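Local coordinates for conserved hypothetical protein (Streptococcus pyogenes, PDB 2EWC) that is of unknown function but belongs to the highly conserved YjgF family and may act as a translation initiation inhibitor, at residues T16-V19 against F24-L27; Q36-Q41 against V73-V78; E48-L53 against L58-V63; T99-H104 against Q108-Q113. One frame throughout, in Å; residues are numbered along the deposited sequence. Where two conformers were deposited one is given.

Overall arrangement
Interaction 1 comes first along the chain, and interaction 3 is nested inside the loop that interaction 2 closes. Interaction 4 follows last. Strands 5-10, 15-21, 24-30, 112-119, 63-70 and 93-98, in that order, form one mixed sheet. Interactions 1 and 4 both reach it, with centres about 22 Å apart. Interactions 2 and 3 use the two ends of helix 38-54, with centres about 20 Å apart. Interaction 3 touches interaction 1 where Arg-52 packs on Gly-17 and Leu-27. Interaction 2 touches interaction 4 through Gln-41, whose side-chain amide hydrogen-bonds to Gly-109 O and Leu-111 N. Helix 38-54 is thus tied to the hairpin at one end and to the loop before strand 112-119 at the other.

Interaction 1 of 4, residues T16-V19 against F24-L27; sequences TGLV and FYYL
In Leu-18, CG stands opposite the backbone N (chi1 177°), and this carries CD1 toward Leu-27, its cross-strand partner on the same face. In Leu-27, CG lies beside the backbone N (chi1 -69°). CD1 of Leu-18 then sits 3.7 Å from CG of Leu-27. The same methyl is 3.7 Å from CB of Tyr-25. The other branch, CD2 of Leu-18, approaches the Tyr-25 ring obliquely and comes 4.1 Å from its CD1. One leucine thus touches two residues of the neighbouring strand.

The backbones form an antiparallel pair. Val-19 and Tyr-26 are the hydrogen-bonded pair. Val-19 N donates to Tyr-26 O at 2.9 Å. Tyr-26 N returns to Val-19 O at 2.8 Å, nearly straight at 169°. Leu-18 and Leu-27 are the adjacent non-hydrogen-bonded pair. A CA-H...O contact joins Leu-27 CA to Gly-17 O at 3.5 Å. On the other face, the side chains of Val-19 and Tyr-26 only approach loosely. Val-19 O lies at the edge of the Tyr-26 ring, in its plane.

Gly-17 and Leu-18 together face Tyr-7, which makes a classic beta bulge, and the chain turns a corner at Gly-17. Val-19 packs on Val-64 of the second subunit. The hairpin lies within the sheet, with strand 5-10 beside strand 15-21 and strand 112-119 beside strand 24-30. Helix 38-54 covers Leu-27 with Met-49, Arg-52 and Leu-53.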
loop_
_atom_site.group_PDB
_atom_site.type_symbol
_atom_site.label_atom_id
_atom_site.label_comp_id
_atom_site.label_asym_id
_atom_site.label_seq_id
_atom_site.Cartn_x
_atom_site.Cartn_y
_atom_site.Cartn_z
ATOM N N THR B 16 27.059 -26.126 -31.440
ATOM C CA THR B 16 26.309 -26.100 -32.681
ATOM C C THR B 16 25.616 -24.742 -32.812
ATOM O O THR B 16 24.936 -24.284 -31.865
ATOM C CB THR B 16 25.261 -27.238 -32.706
ATOM O OG1 THR B 16 25.940 -28.504 -32.687
ATOM C CG2 THR B 16 24.383 -27.147 -33.932
ATOM N N GLY B 17 25.788 -24.100 -33.969
ATOM C CA GLY B 17 25.269 -22.749 -34.185
ATOM C C GLY B 17 23.753 -22.708 -34.102
ATOM O O GLY B 17 23.181 -21.784 -33.538
ATOM N N LEU B 18 23.107 -23.717 -34.671
ATOM C CA LEU B 18 21.663 -23.819 -34.631
ATOM C C LEU B 18 21.270 -25.298 -34.565
ATOM O O LEU B 18 21.650 -26.091 -35.448
ATOM C CB LEU B 18 21.042 -23.201 -35.892
ATOM C CG LEU B 18 19.518 -23.342 -35.960
ATOM C CD1 LEU B 18 18.869 -22.312 -35.059
ATOM C CD2 LEU B 18 18.992 -23.220 -37.372
ATOM N N VAL B 19 20.493 -25.658 -33.549
ATOM C CA VAL B 19 20.026 -27.023 -33.382
ATOM C C VAL B 19 18.545 -27.021 -33.691
ATOM O O VAL B 19 17.803 -26.211 -33.140
ATOM C CB VAL B 19 20.239 -27.546 -31.967
ATOM C CG1 VAL B 19 19.714 -28.983 -31.840
ATOM C CG2 VAL B 19 21.697 -27.487 -31.569
ATOM N N PHE B 24 11.164 -26.586 -33.014
ATOM C CA PHE B 24 11.959 -25.565 -32.306
ATOM C C PHE B 24 13.410 -25.521 -32.732
ATOM O O PHE B 24 13.986 -26.543 -33.099
ATOM C CB PHE B 24 11.830 -25.744 -30.803
ATOM C CG PHE B 24 10.462 -25.373 -30.286
ATOM C CD1 PHE B 24 10.192 -24.073 -29.865
ATOM C CD2 PHE B 24 9.423 -26.300 -30.307
ATOM C CE1 PHE B 24 8.915 -23.717 -29.416
ATOM C CE2 PHE B 24 8.142 -25.949 -29.870
ATOM C CZ PHE B 24 7.895 -24.658 -29.416
ATOM N N TYR B 25 13.975 -24.308 -32.736
ATOM C CA TYR B 25 15.321 -24.086 -33.220
ATOM C C TYR B 25 16.084 -23.336 -32.163
ATOM O O TYR B 25 15.632 -22.281 -31.719
ATOM C CB TYR B 25 15.300 -23.299 -34.521
ATOM C CG TYR B 25 14.577 -24.015 -35.626
ATOM C CD1 TYR B 25 15.284 -24.702 -36.597
ATOM C CD2 TYR B 25 13.177 -24.043 -35.675
ATOM C CE1 TYR B 25 14.622 -25.387 -37.611
ATOM C CE2 TYR B 25 12.506 -24.729 -36.686
ATOM C CZ TYR B 25 13.244 -25.395 -37.645
ATOM O OH TYR B 25 12.613 -26.071 -38.649
ATOM N N TYR B 26 17.220 -23.884 -31.748
ATOM C CA TYR B 26 18.017 -23.306 -30.664
ATOM C C TYR B 26 19.298 -22.692 -31.216
ATOM O O TYR B 26 20.125 -23.382 -31.800
ATOM C CB TYR B 26 18.346 -24.368 -29.614
ATOM C CG TYR B 26 17.106 -24.851 -28.938
ATOM C CD1 TYR B 26 16.716 -24.312 -27.714
ATOM C CD2 TYR B 26 16.279 -25.804 -29.548
ATOM C CE1 TYR B 26 15.548 -24.707 -27.111
ATOM C CE2 TYR B 26 15.115 -26.206 -28.939
ATOM C CZ TYR B 26 14.761 -25.661 -27.718
ATOM O OH TYR B 26 13.595 -26.036 -27.101
ATOM N N LEU B 27 19.443 -21.391 -31.015
ATOM C CA LEU B 27 20.622 -20.653 -31.471
ATOM C C LEU B 27 21.695 -20.586 -30.393
ATOM O O LEU B 27 21.426 -20.187 -29.251
ATOM C CB LEU B 27 20.224 -19.241 -31.898
ATOM C CG LEU B 27 19.381 -19.138 -33.185
ATOM C CD1 LEU B 27 18.140 -18.239 -32.999
ATOM C CD2 LEU B 27 20.246 -18.625 -34.281
#

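Interaction 2 of 4, residues Q36-Q41 against V73-V78; sequences QDIESQ and VWNIPV
Ile-38 and Asn-75 face each other from opposite directions, and with Val-78 they make the well-packed part of the contact. CG1 of Ile-38 is 3.8 Å from ND2 of the Asn-75 amide. This CG1 is trans to the Ile-38 nitrogen (chi1 -176°), and CD1 beyond it also meets the amide nitrogen, at 4.0 Å. CG2 of Ile-38 lies 4.0 Å from Asn-75 OD1 and 4.2 Å from Val-78 CG1. Asn-75 is buried, with Phe-70 of the same chain and Gly-106 of a neighbouring subunit against it.

Glu-39 is the more open rim and buries little. Its CA, CB and CG line the CG1 methyl of Val-78, with CA at 3.8 Å. The Glu-39 chain then runs on extended, and its carboxylate takes no part. No hydrogen bond links the two segments. Asp-37 and Ser-40 serve the helix start. Asp-37 is the N-cap of helix 38-54, and its OD1 accepts from Ser-40 N at 3.0 Å.

The contact joins the N-terminal ends of helices 38-54 and 76-87. Each helix connects two parallel strands, as in a beta-alpha-beta crossover: 24-30 to 63-70, with 112-119 between them, and 63-70 to the adjacent 93-98.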
loop_
_atom_site.group_PDB
_atom_site.type_symbol
_atom_site.label_atom_id
_atom_site.label_comp_id
_atom_site.label_asym_id
_atom_site.label_seq_id
_atom_site.Cartn_x
_atom_site.Cartn_y
_atom_site.Cartn_z
ATOM N N GLN B 36 34.044 -3.309 -32.572
ATOM C CA GLN B 36 33.327 -2.091 -32.924
ATOM C C GLN B 36 32.484 -1.616 -31.734
ATOM O O GLN B 36 32.509 -2.247 -30.667
ATOM C CB GLN B 36 32.505 -2.293 -34.202
ATOM C CG GLN B 36 33.377 -2.639 -35.403
ATOM C CD GLN B 36 32.570 -2.961 -36.662
ATOM O OE1 GLN B 36 31.525 -2.356 -36.923
ATOM N NE2 GLN B 36 33.064 -3.915 -37.455
ATOM N N ASP B 37 31.762 -0.510 -31.908
ATOM C CA ASP B 37 30.986 0.085 -30.806
ATOM C C ASP B 37 29.709 -0.701 -30.458
ATOM O O ASP B 37 29.260 -1.531 -31.232
ATOM C CB ASP B 37 30.694 1.580 -31.076
ATOM C CG ASP B 37 29.766 1.809 -32.272
ATOM O OD1 ASP B 37 29.024 0.903 -32.703
ATOM O OD2 ASP B 37 29.757 2.942 -32.790
ATOM N N ILE B 38 29.119 -0.433 -29.294
ATOM C CA ILE B 38 27.962 -1.228 -28.857
ATOM C C ILE B 38 26.875 -1.400 -29.935
ATOM O O ILE B 38 26.450 -2.509 -30.163
ATOM C CB ILE B 38 27.344 -0.752 -27.504
ATOM C CG1 ILE B 38 26.207 -1.687 -27.080
ATOM C CG2 ILE B 38 26.916 0.761 -27.567
ATOM C CD1 ILE B 38 26.650 -3.145 -26.726
ATOM N N GLU B 39 26.452 -0.317 -30.593
ATOM C CA GLU B 39 25.374 -0.414 -31.585
ATOM C C GLU B 39 25.764 -1.379 -32.708
ATOM O O GLU B 39 24.953 -2.211 -33.127
ATOM C CB GLU B 39 24.997 0.967 -32.145
ATOM C CG GLU B 39 23.677 1.007 -32.914
ATOM C CD GLU B 39 23.395 2.393 -33.507
ATOM O OE1 GLU B 39 23.357 2.511 -34.754
ATOM O OE2 GLU B 39 23.248 3.378 -32.728
ATOM N N SER B 40 27.011 -1.273 -33.170
ATOM C CA SER B 40 27.525 -2.125 -34.245
ATOM C C SER B 40 27.636 -3.595 -33.841
ATOM O O SER B 40 27.436 -4.481 -34.674
ATOM C CB SER B 40 28.880 -1.622 -34.739
ATOM O OG SER B 40 28.818 -0.251 -35.096
ATOM N N GLN B 41 27.958 -3.855 -32.573
ATOM C CA GLN B 41 28.084 -5.246 -32.093
ATOM C C GLN B 41 26.722 -5.861 -31.931
ATOM O O GLN B 41 26.566 -7.052 -32.126
ATOM C CB GLN B 41 28.886 -5.349 -30.792
ATOM C CG GLN B 41 30.335 -5.025 -30.990
ATOM C CD GLN B 41 31.197 -5.468 -29.847
ATOM O OE1 GLN B 41 30.826 -6.349 -29.072
ATOM N NE2 GLN B 41 32.369 -4.864 -29.733
ATOM N N VAL B 73 24.879 -3.686 -18.955
ATOM C CA VAL B 73 23.447 -3.875 -19.177
ATOM C C VAL B 73 22.692 -2.545 -19.390
ATOM O O VAL B 73 21.604 -2.526 -19.963
ATOM C CB VAL B 73 22.807 -4.724 -18.039
ATOM C CG1 VAL B 73 22.671 -3.918 -16.742
ATOM C CG2 VAL B 73 21.470 -5.308 -18.489
ATOM N N TRP B 74 23.272 -1.430 -18.945
ATOM C CA TRP B 74 22.676 -0.103 -19.223
ATOM C C TRP B 74 22.619 0.286 -20.721
ATOM O O TRP B 74 22.057 1.331 -21.083
ATOM C CB TRP B 74 23.366 0.980 -18.415
ATOM C CG TRP B 74 23.157 0.852 -16.929
ATOM C CD1 TRP B 74 23.971 0.195 -16.040
ATOM C CD2 TRP B 74 22.085 1.406 -16.162
ATOM N NE1 TRP B 74 23.457 0.303 -14.760
ATOM C CE2 TRP B 74 22.306 1.050 -14.811
ATOM C CE3 TRP B 74 20.949 2.172 -16.485
ATOM C CZ2 TRP B 74 21.432 1.430 -13.779
ATOM C CZ3 TRP B 74 20.095 2.557 -15.472
ATOM C CH2 TRP B 74 20.344 2.182 -14.126
ATOM N N ASN B 75 23.212 -0.552 -21.571
ATOM C CA ASN B 75 23.076 -0.444 -23.023
ATOM C C ASN B 75 21.762 -1.044 -23.583
ATOM O O ASN B 75 21.552 -1.032 -24.792
ATOM C CB ASN B 75 24.261 -1.125 -23.705
ATOM C CG ASN B 75 25.522 -0.295 -23.653
ATOM O OD1 ASN B 75 25.502 0.928 -23.838
ATOM N ND2 ASN B 75 26.642 -0.961 -23.418
ATOM N N ILE B 76 20.900 -1.578 -22.727
ATOM C CA ILE B 76 19.572 -2.053 -23.173
ATOM C C ILE B 76 18.840 -1.075 -24.125
ATOM O O ILE B 76 18.326 -1.521 -25.133
ATOM C CB ILE B 76 18.659 -2.457 -21.990
ATOM C CG1 ILE B 76 19.023 -3.857 -21.469
ATOM C CG2 ILE B 76 17.163 -2.503 -22.391
ATOM C CD1 ILE B 76 18.453 -4.102 -20.097
ATOM N N PRO B 77 18.779 0.245 -23.809
ATOM C CA PRO B 77 18.124 1.161 -24.774
ATOM C C PRO B 77 18.776 1.198 -26.174
ATOM O O PRO B 77 18.086 1.440 -27.168
ATOM C CB PRO B 77 18.228 2.556 -24.114
ATOM C CG PRO B 77 18.543 2.320 -22.678
ATOM C CD PRO B 77 19.235 0.950 -22.594
ATOM N N VAL B 78 20.089 0.980 -26.257
ATOM C CA VAL B 78 20.751 0.895 -27.564
ATOM C C VAL B 78 20.182 -0.322 -28.279
ATOM O O VAL B 78 19.821 -0.231 -29.439
ATOM C CB VAL B 78 22.295 0.781 -27.451
ATOM C CG1 VAL B 78 22.947 0.698 -28.856
ATOM C CG2 VAL B 78 22.883 1.963 -26.625
#

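Interaction 3 of 4, residues E48-L53 against L58-V63; sequences EMERRL and LTLDAV
Leu-53 and Leu-60 form the apolar centre, with CD1 of Leu-53 4.1 Å from CD2 of Leu-60. Val-63 and Met-49 pack against them. CD1 of Leu-53 lies 3.4 Å from CG2 of Val-63, tighter than usual for two methyls, and these side chains cross at about a right angle. The selenium atom of Met-49, a selenomethionine, adds a looser contact with CG2 of Val-63. Its chain bends at the last torsion (chi3 57°), which turns CE toward CD2 of Leu-60. That pair is modelled so close that its exact spacing is doubtful. Phe-87 of helix 76-87 touches both Met-49 and Leu-60.

These residues sit where helix 38-54 gives way to strand 63-70, inside the beta-alpha-beta crossover that starts at strand 24-30. The chain reverses after the helix. Residues 58-63, with a short 3-10 segment at 60-62, run back beside its last turns.

Leu-60 also lies across the stem of Glu-50, with CG of each 3.7 Å apart. At the helix end, Leu-58 N donates to Leu-53 O at 2.9 Å. One water joins Glu-50 O to Leu-58 O, donating to both. A second donates to Glu-50 OE2 at 2.8 Å and accepts from Leu-60 N at 3.1 Å. Glu-50 OE1 is held in a salt bridge by Arg-86. Farther round the helix, Arg-51 NH2 forms a salt bridge with Glu-48 OE2. Arg-51 and Arg-52 both form salt bridges with Asp-8.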
loop_
_atom_site.group_PDB
_atom_site.type_symbol
_atom_site.label_atom_id
_atom_site.label_comp_id
_atom_site.label_asym_id
_atom_site.label_seq_id
_atom_site.Cartn_x
_atom_site.Cartn_y
_atom_site.Cartn_z
ATOM N N GLU B 48 24.346 -12.311 -37.389
ATOM C CA GLU B 48 24.635 -13.744 -37.213
ATOM C C GLU B 48 23.354 -14.538 -36.955
ATOM O O GLU B 48 23.164 -15.614 -37.545
ATOM C CB GLU B 48 25.653 -14.041 -36.101
ATOM C CG GLU B 48 27.046 -14.560 -36.587
ATOM C CD GLU B 48 27.690 -15.649 -35.664
ATOM O OE1 GLU B 48 27.743 -15.510 -34.388
ATOM O OE2 GLU B 48 28.189 -16.648 -36.235
HETATM N N MSE B 49 22.482 -14.004 -36.087
HETATM C CA MSE B 49 21.203 -14.636 -35.773
HETATM C C MSE B 49 20.391 -14.866 -37.064
HETATM O O MSE B 49 19.886 -15.974 -37.286
HETATM C CB MSE B 49 20.409 -13.817 -34.745
HETATM C CG MSE B 49 19.073 -14.428 -34.342
HETATM SE SE MSE B 49 18.175 -13.601 -32.981
HETATM C CE MSE B 49 17.998 -11.956 -33.603
ATOM N N GLU B 50 20.291 -13.828 -37.907
ATOM C CA GLU B 50 19.623 -13.933 -39.202
ATOM C C GLU B 50 20.305 -14.939 -40.132
ATOM O O GLU B 50 19.619 -15.689 -40.845
ATOM C CB GLU B 50 19.545 -12.570 -39.908
ATOM C CG GLU B 50 18.597 -11.591 -39.240
ATOM C CD GLU B 50 18.357 -10.338 -40.056
ATOM O OE1 GLU B 50 19.348 -9.670 -40.462
ATOM O OE2 GLU B 50 17.161 -10.023 -40.298
ATOM N N ARG B 51 21.641 -14.913 -40.160
ATOM C CA ARG B 51 22.417 -15.843 -40.978
ATOM C C ARG B 51 22.070 -17.263 -40.590
ATOM O O ARG B 51 21.815 -18.090 -41.445
ATOM C CB ARG B 51 23.930 -15.641 -40.808
ATOM C CG ARG B 51 24.764 -16.603 -41.682
ATOM C CD ARG B 51 26.281 -16.480 -41.496
ATOM N NE ARG B 51 26.692 -16.908 -40.167
ATOM C CZ ARG B 51 26.905 -18.167 -39.783
ATOM N NH1 ARG B 51 26.769 -19.178 -40.634
ATOM N NH2 ARG B 51 27.259 -18.413 -38.516
ATOM N N ARG B 52 22.073 -17.547 -39.292
ATOM C CA ARG B 52 21.836 -18.913 -38.843
ATOM C C ARG B 52 20.400 -19.337 -39.121
ATOM O O ARG B 52 20.171 -20.434 -39.595
ATOM C CB ARG B 52 22.210 -19.081 -37.376
ATOM C CG ARG B 52 23.704 -19.339 -37.164
ATOM C CD ARG B 52 24.093 -18.987 -35.728
ATOM N NE ARG B 52 25.471 -19.363 -35.410
ATOM C CZ ARG B 52 26.085 -19.076 -34.259
ATOM N NH1 ARG B 52 25.459 -18.385 -33.303
ATOM N NH2 ARG B 52 27.343 -19.483 -34.065
ATOM N N LEU B 53 19.455 -18.449 -38.853
ATOM C CA LEU B 53 18.058 -18.695 -39.126
ATOM C C LEU B 53 17.785 -18.956 -40.620
ATOM O O LEU B 53 16.909 -19.766 -40.963
ATOM C CB LEU B 53 17.198 -17.533 -38.601
ATOM C CG LEU B 53 17.055 -17.410 -37.082
ATOM C CD1 LEU B 53 16.363 -16.100 -36.720
ATOM C CD2 LEU B 53 16.282 -18.602 -36.528
ATOM N N LEU B 58 14.247 -19.566 -42.189
ATOM C CA LEU B 58 13.511 -18.743 -41.242
ATOM C C LEU B 58 14.053 -17.324 -41.196
ATOM O O LEU B 58 15.094 -17.005 -41.769
ATOM C CB LEU B 58 13.492 -19.366 -39.837
ATOM C CG LEU B 58 12.797 -20.728 -39.695
ATOM C CD1 LEU B 58 12.977 -21.244 -38.293
ATOM C CD2 LEU B 58 11.303 -20.641 -40.084
ATOM N N THR B 59 13.331 -16.503 -40.452
ATOM C CA THR B 59 13.462 -15.077 -40.420
ATOM C C THR B 59 13.270 -14.700 -38.924
ATOM O O THR B 59 12.754 -15.511 -38.125
ATOM C CB THR B 59 12.341 -14.558 -41.347
ATOM O OG1 THR B 59 12.879 -13.836 -42.476
ATOM C CG2 THR B 59 11.279 -13.787 -40.625
ATOM N N LEU B 60 13.696 -13.495 -38.542
ATOM C CA LEU B 60 13.472 -12.950 -37.190
ATOM C C LEU B 60 12.012 -13.001 -36.717
ATOM O O LEU B 60 11.765 -13.004 -35.501
ATOM C CB LEU B 60 13.956 -11.499 -37.102
ATOM C CG LEU B 60 15.457 -11.224 -37.278
ATOM C CD1 LEU B 60 15.759 -9.758 -37.159
ATOM C CD2 LEU B 60 16.268 -12.010 -36.304
ATOM N N ASP B 61 11.060 -13.009 -37.664
ATOM C CA ASP B 61 9.640 -13.200 -37.348
ATOM C C ASP B 61 9.411 -14.573 -36.656
ATOM O O ASP B 61 8.418 -14.741 -35.961
ATOM C CB ASP B 61 8.755 -13.114 -38.603
ATOM C CG ASP B 61 8.333 -11.662 -38.994
ATOM O OD1 ASP B 61 8.911 -10.632 -38.529
ATOM O OD2 ASP B 61 7.401 -11.568 -39.831
ATOM N N ALA B 62 10.314 -15.541 -36.854
ATOM C CA ALA B 62 10.185 -16.855 -36.195
ATOM C C ALA B 62 10.761 -16.875 -34.792
ATOM O O ALA B 62 10.566 -17.841 -34.066
ATOM C CB ALA B 62 10.834 -17.939 -37.027
ATOM N N VAL B 63 11.464 -15.819 -34.385
ATOM C CA VAL B 63 12.118 -15.868 -33.077
ATOM C C VAL B 63 11.139 -15.634 -31.922
ATOM O O VAL B 63 10.438 -14.626 -31.889
ATOM C CB VAL B 63 13.313 -14.911 -32.995
ATOM C CG1 VAL B 63 13.986 -15.015 -31.592
ATOM C CG2 VAL B 63 14.321 -15.266 -34.070
HETATM O O HOH W 1 17.035 -14.962 -41.473
HETATM O O HOH W 2 14.799 -11.440 -40.585
#

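Interaction 4 of 4, residues T99-H104 against Q108-Q113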
loop_
_atom_site.group_PDB
_atom_site.type_symbol
_atom_site.label_atom_id
_atom_site.label_comp_id
_atom_site.label_asym_id
_atom_site.label_seq_id
_atom_site.Cartn_x
_atom_site.Cartn_y
_atom_site.Cartn_z
ATOM N N THR B 99 27.123 -9.681 -17.897
ATOM C CA THR B 99 28.106 -10.718 -17.598
ATOM C C THR B 99 29.484 -10.312 -18.135
ATOM O O THR B 99 29.608 -9.543 -19.104
ATOM C CB THR B 99 27.652 -12.103 -18.151
ATOM O OG1 THR B 99 28.646 -13.110 -17.864
ATOM C CG2 THR B 99 27.422 -12.016 -19.676
ATOM N N GLU B 100 30.524 -10.830 -17.509
ATOM C CA GLU B 100 31.841 -10.778 -18.099
ATOM C C GLU B 100 31.826 -11.788 -19.227
ATOM O O GLU B 100 30.962 -12.668 -19.260
ATOM C CB GLU B 100 32.914 -11.154 -17.075
ATOM C CG GLU B 100 33.021 -10.143 -15.938
ATOM C CD GLU B 100 33.357 -8.743 -16.450
ATOM O OE1 GLU B 100 34.211 -8.617 -17.358
ATOM O OE2 GLU B 100 32.749 -7.772 -15.957
ATOM N N PHE B 101 32.785 -11.651 -20.130
ATOM C CA PHE B 101 32.982 -12.571 -21.229
ATOM C C PHE B 101 34.406 -13.105 -21.143
ATOM O O PHE B 101 35.294 -12.416 -20.624
ATOM C CB PHE B 101 32.799 -11.838 -22.566
ATOM C CG PHE B 101 31.383 -11.338 -22.809
ATOM C CD1 PHE B 101 30.338 -12.222 -22.959
ATOM C CD2 PHE B 101 31.110 -9.980 -22.862
ATOM C CE1 PHE B 101 29.035 -11.773 -23.172
ATOM C CE2 PHE B 101 29.818 -9.520 -23.109
ATOM C CZ PHE B 101 28.779 -10.417 -23.253
ATOM N N ALA B 102 34.631 -14.309 -21.672
ATOM C CA ALA B 102 35.993 -14.859 -21.799
ATOM C C ALA B 102 36.741 -14.207 -22.972
ATOM O O ALA B 102 37.391 -14.884 -23.759
ATOM C CB ALA B 102 35.959 -16.399 -21.949
ATOM N N HIS B 103 36.623 -12.882 -23.083
ATOM C CA HIS B 103 37.322 -12.086 -24.091
ATOM C C HIS B 103 37.475 -10.689 -23.503
ATOM O O HIS B 103 36.620 -10.237 -22.741
ATOM C CB HIS B 103 36.553 -12.057 -25.429
ATOM C CG HIS B 103 37.107 -11.087 -26.437
ATOM N ND1 HIS B 103 37.954 -11.466 -27.458
ATOM C CD2 HIS B 103 36.916 -9.753 -26.588
ATOM C CE1 HIS B 103 38.263 -10.405 -28.186
ATOM N NE2 HIS B 103 37.653 -9.352 -27.673
ATOM N N HIS B 104 38.576 -10.019 -23.835
ATOM C CA HIS B 104 38.890 -8.696 -23.255
ATOM C C HIS B 104 37.754 -7.683 -23.496
ATOM O O HIS B 104 37.028 -7.789 -24.494
ATOM C CB HIS B 104 40.279 -8.166 -23.725
ATOM C CG HIS B 104 40.337 -7.710 -25.156
ATOM N ND1 HIS B 104 40.824 -8.504 -26.175
ATOM C CD2 HIS B 104 40.024 -6.519 -25.730
ATOM C CE1 HIS B 104 40.782 -7.834 -27.316
ATOM N NE2 HIS B 104 40.297 -6.629 -27.076
ATOM N N GLN B 108 38.159 -1.918 -28.675
ATOM C CA GLN B 108 37.947 -3.104 -29.508
ATOM C C GLN B 108 37.602 -4.384 -28.721
ATOM O O GLN B 108 37.890 -5.480 -29.184
ATOM C CB GLN B 108 39.151 -3.344 -30.434
ATOM C CG GLN B 108 39.438 -2.169 -31.390
ATOM C CD GLN B 108 40.369 -1.132 -30.770
ATOM O OE1 GLN B 108 41.323 -1.482 -30.062
ATOM N NE2 GLN B 108 40.101 0.151 -31.035
ATOM N N GLY B 109 37.010 -4.264 -27.533
ATOM C CA GLY B 109 36.663 -5.463 -26.779
ATOM C C GLY B 109 35.280 -5.983 -27.140
ATOM O O GLY B 109 34.541 -5.319 -27.873
ATOM N N LEU B 110 34.922 -7.154 -26.613
ATOM C CA LEU B 110 33.607 -7.742 -26.857
ATOM C C LEU B 110 32.602 -7.152 -25.885
ATOM O O LEU B 110 32.857 -7.154 -24.673
ATOM C CB LEU B 110 33.653 -9.261 -26.685
ATOM C CG LEU B 110 32.322 -10.036 -26.685
ATOM C CD1 LEU B 110 31.602 -9.958 -28.080
ATOM C CD2 LEU B 110 32.593 -11.494 -26.294
ATOM N N LEU B 111 31.473 -6.654 -26.398
ATOM C CA LEU B 111 30.479 -5.964 -25.572
ATOM C C LEU B 111 29.120 -6.639 -25.467
ATOM O O LEU B 111 28.327 -6.298 -24.587
ATOM C CB LEU B 111 30.277 -4.513 -26.073
ATOM C CG LEU B 111 31.551 -3.668 -26.267
ATOM C CD1 LEU B 111 31.301 -2.370 -27.076
ATOM C CD2 LEU B 111 32.287 -3.368 -24.911
ATOM N N PHE B 112 28.828 -7.575 -26.367
ATOM C CA PHE B 112 27.456 -8.040 -26.532
ATOM C C PHE B 112 27.376 -9.401 -27.222
ATOM O O PHE B 112 28.136 -9.677 -28.156
ATOM C CB PHE B 112 26.671 -6.994 -27.331
ATOM C CG PHE B 112 25.234 -7.353 -27.558
ATOM C CD1 PHE B 112 24.278 -7.125 -26.564
ATOM C CD2 PHE B 112 24.839 -7.940 -28.752
ATOM C CE1 PHE B 112 22.932 -7.467 -26.765
ATOM C CE2 PHE B 112 23.501 -8.297 -28.968
ATOM C CZ PHE B 112 22.541 -8.040 -27.965
ATOM N N GLN B 113 26.472 -10.249 -26.736
ATOM C CA GLN B 113 26.147 -11.521 -27.382
ATOM C C GLN B 113 24.652 -11.686 -27.274
ATOM O O GLN B 113 24.034 -11.090 -26.393
ATOM C CB GLN B 113 26.810 -12.705 -26.692
ATOM C CG GLN B 113 28.331 -12.736 -26.752
ATOM C CD GLN B 113 28.898 -14.016 -26.135
ATOM O OE1 GLN B 113 28.204 -14.720 -25.405
ATOM N NE2 GLN B 113 30.176 -14.305 -26.410
#
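Phe-101 against Leu-110 is a ring-on-leucine contact between two parts of one loop. In this YjgF-family fold the loop links strand 93-98 to strand 112-119, and residues 99-104 lie back over the start of the latter. CG of Leu-110 sits over one face of the Phe-101 ring. CD2 makes an off-centre CH-pi contact, 4.2 Å from the ring centroid. Leu-110 turns its side chain away from its own N (chi1 171°), which brings CG and CD2 to the ring, while CD1 points elsewhere. Gln-113 slides past the ring obliquely. Its CD is 3.7 Å from CE1 of Phe-101, with amide and ring planes 41° apart.

His-103 lies at the outer side and has two conformers, so its close approach to Leu-110 is less certain. The His-104 ring passes Gly-109, its CD2 3.7 Å from the glycine CA. Leu-110 also touches Val-31, Val-34 and Gln-41. Arg-71 bonds to the carbonyls of both Leu-110 and His-103, so it ties the two segments together. Packing with neighbouring subunits places this loop at their interface, with His-104 on Trp-74 of the fourth subunit. One backbone bond crosses between the segments: Leu-110 N donates to His-104 O at 3.1 Å.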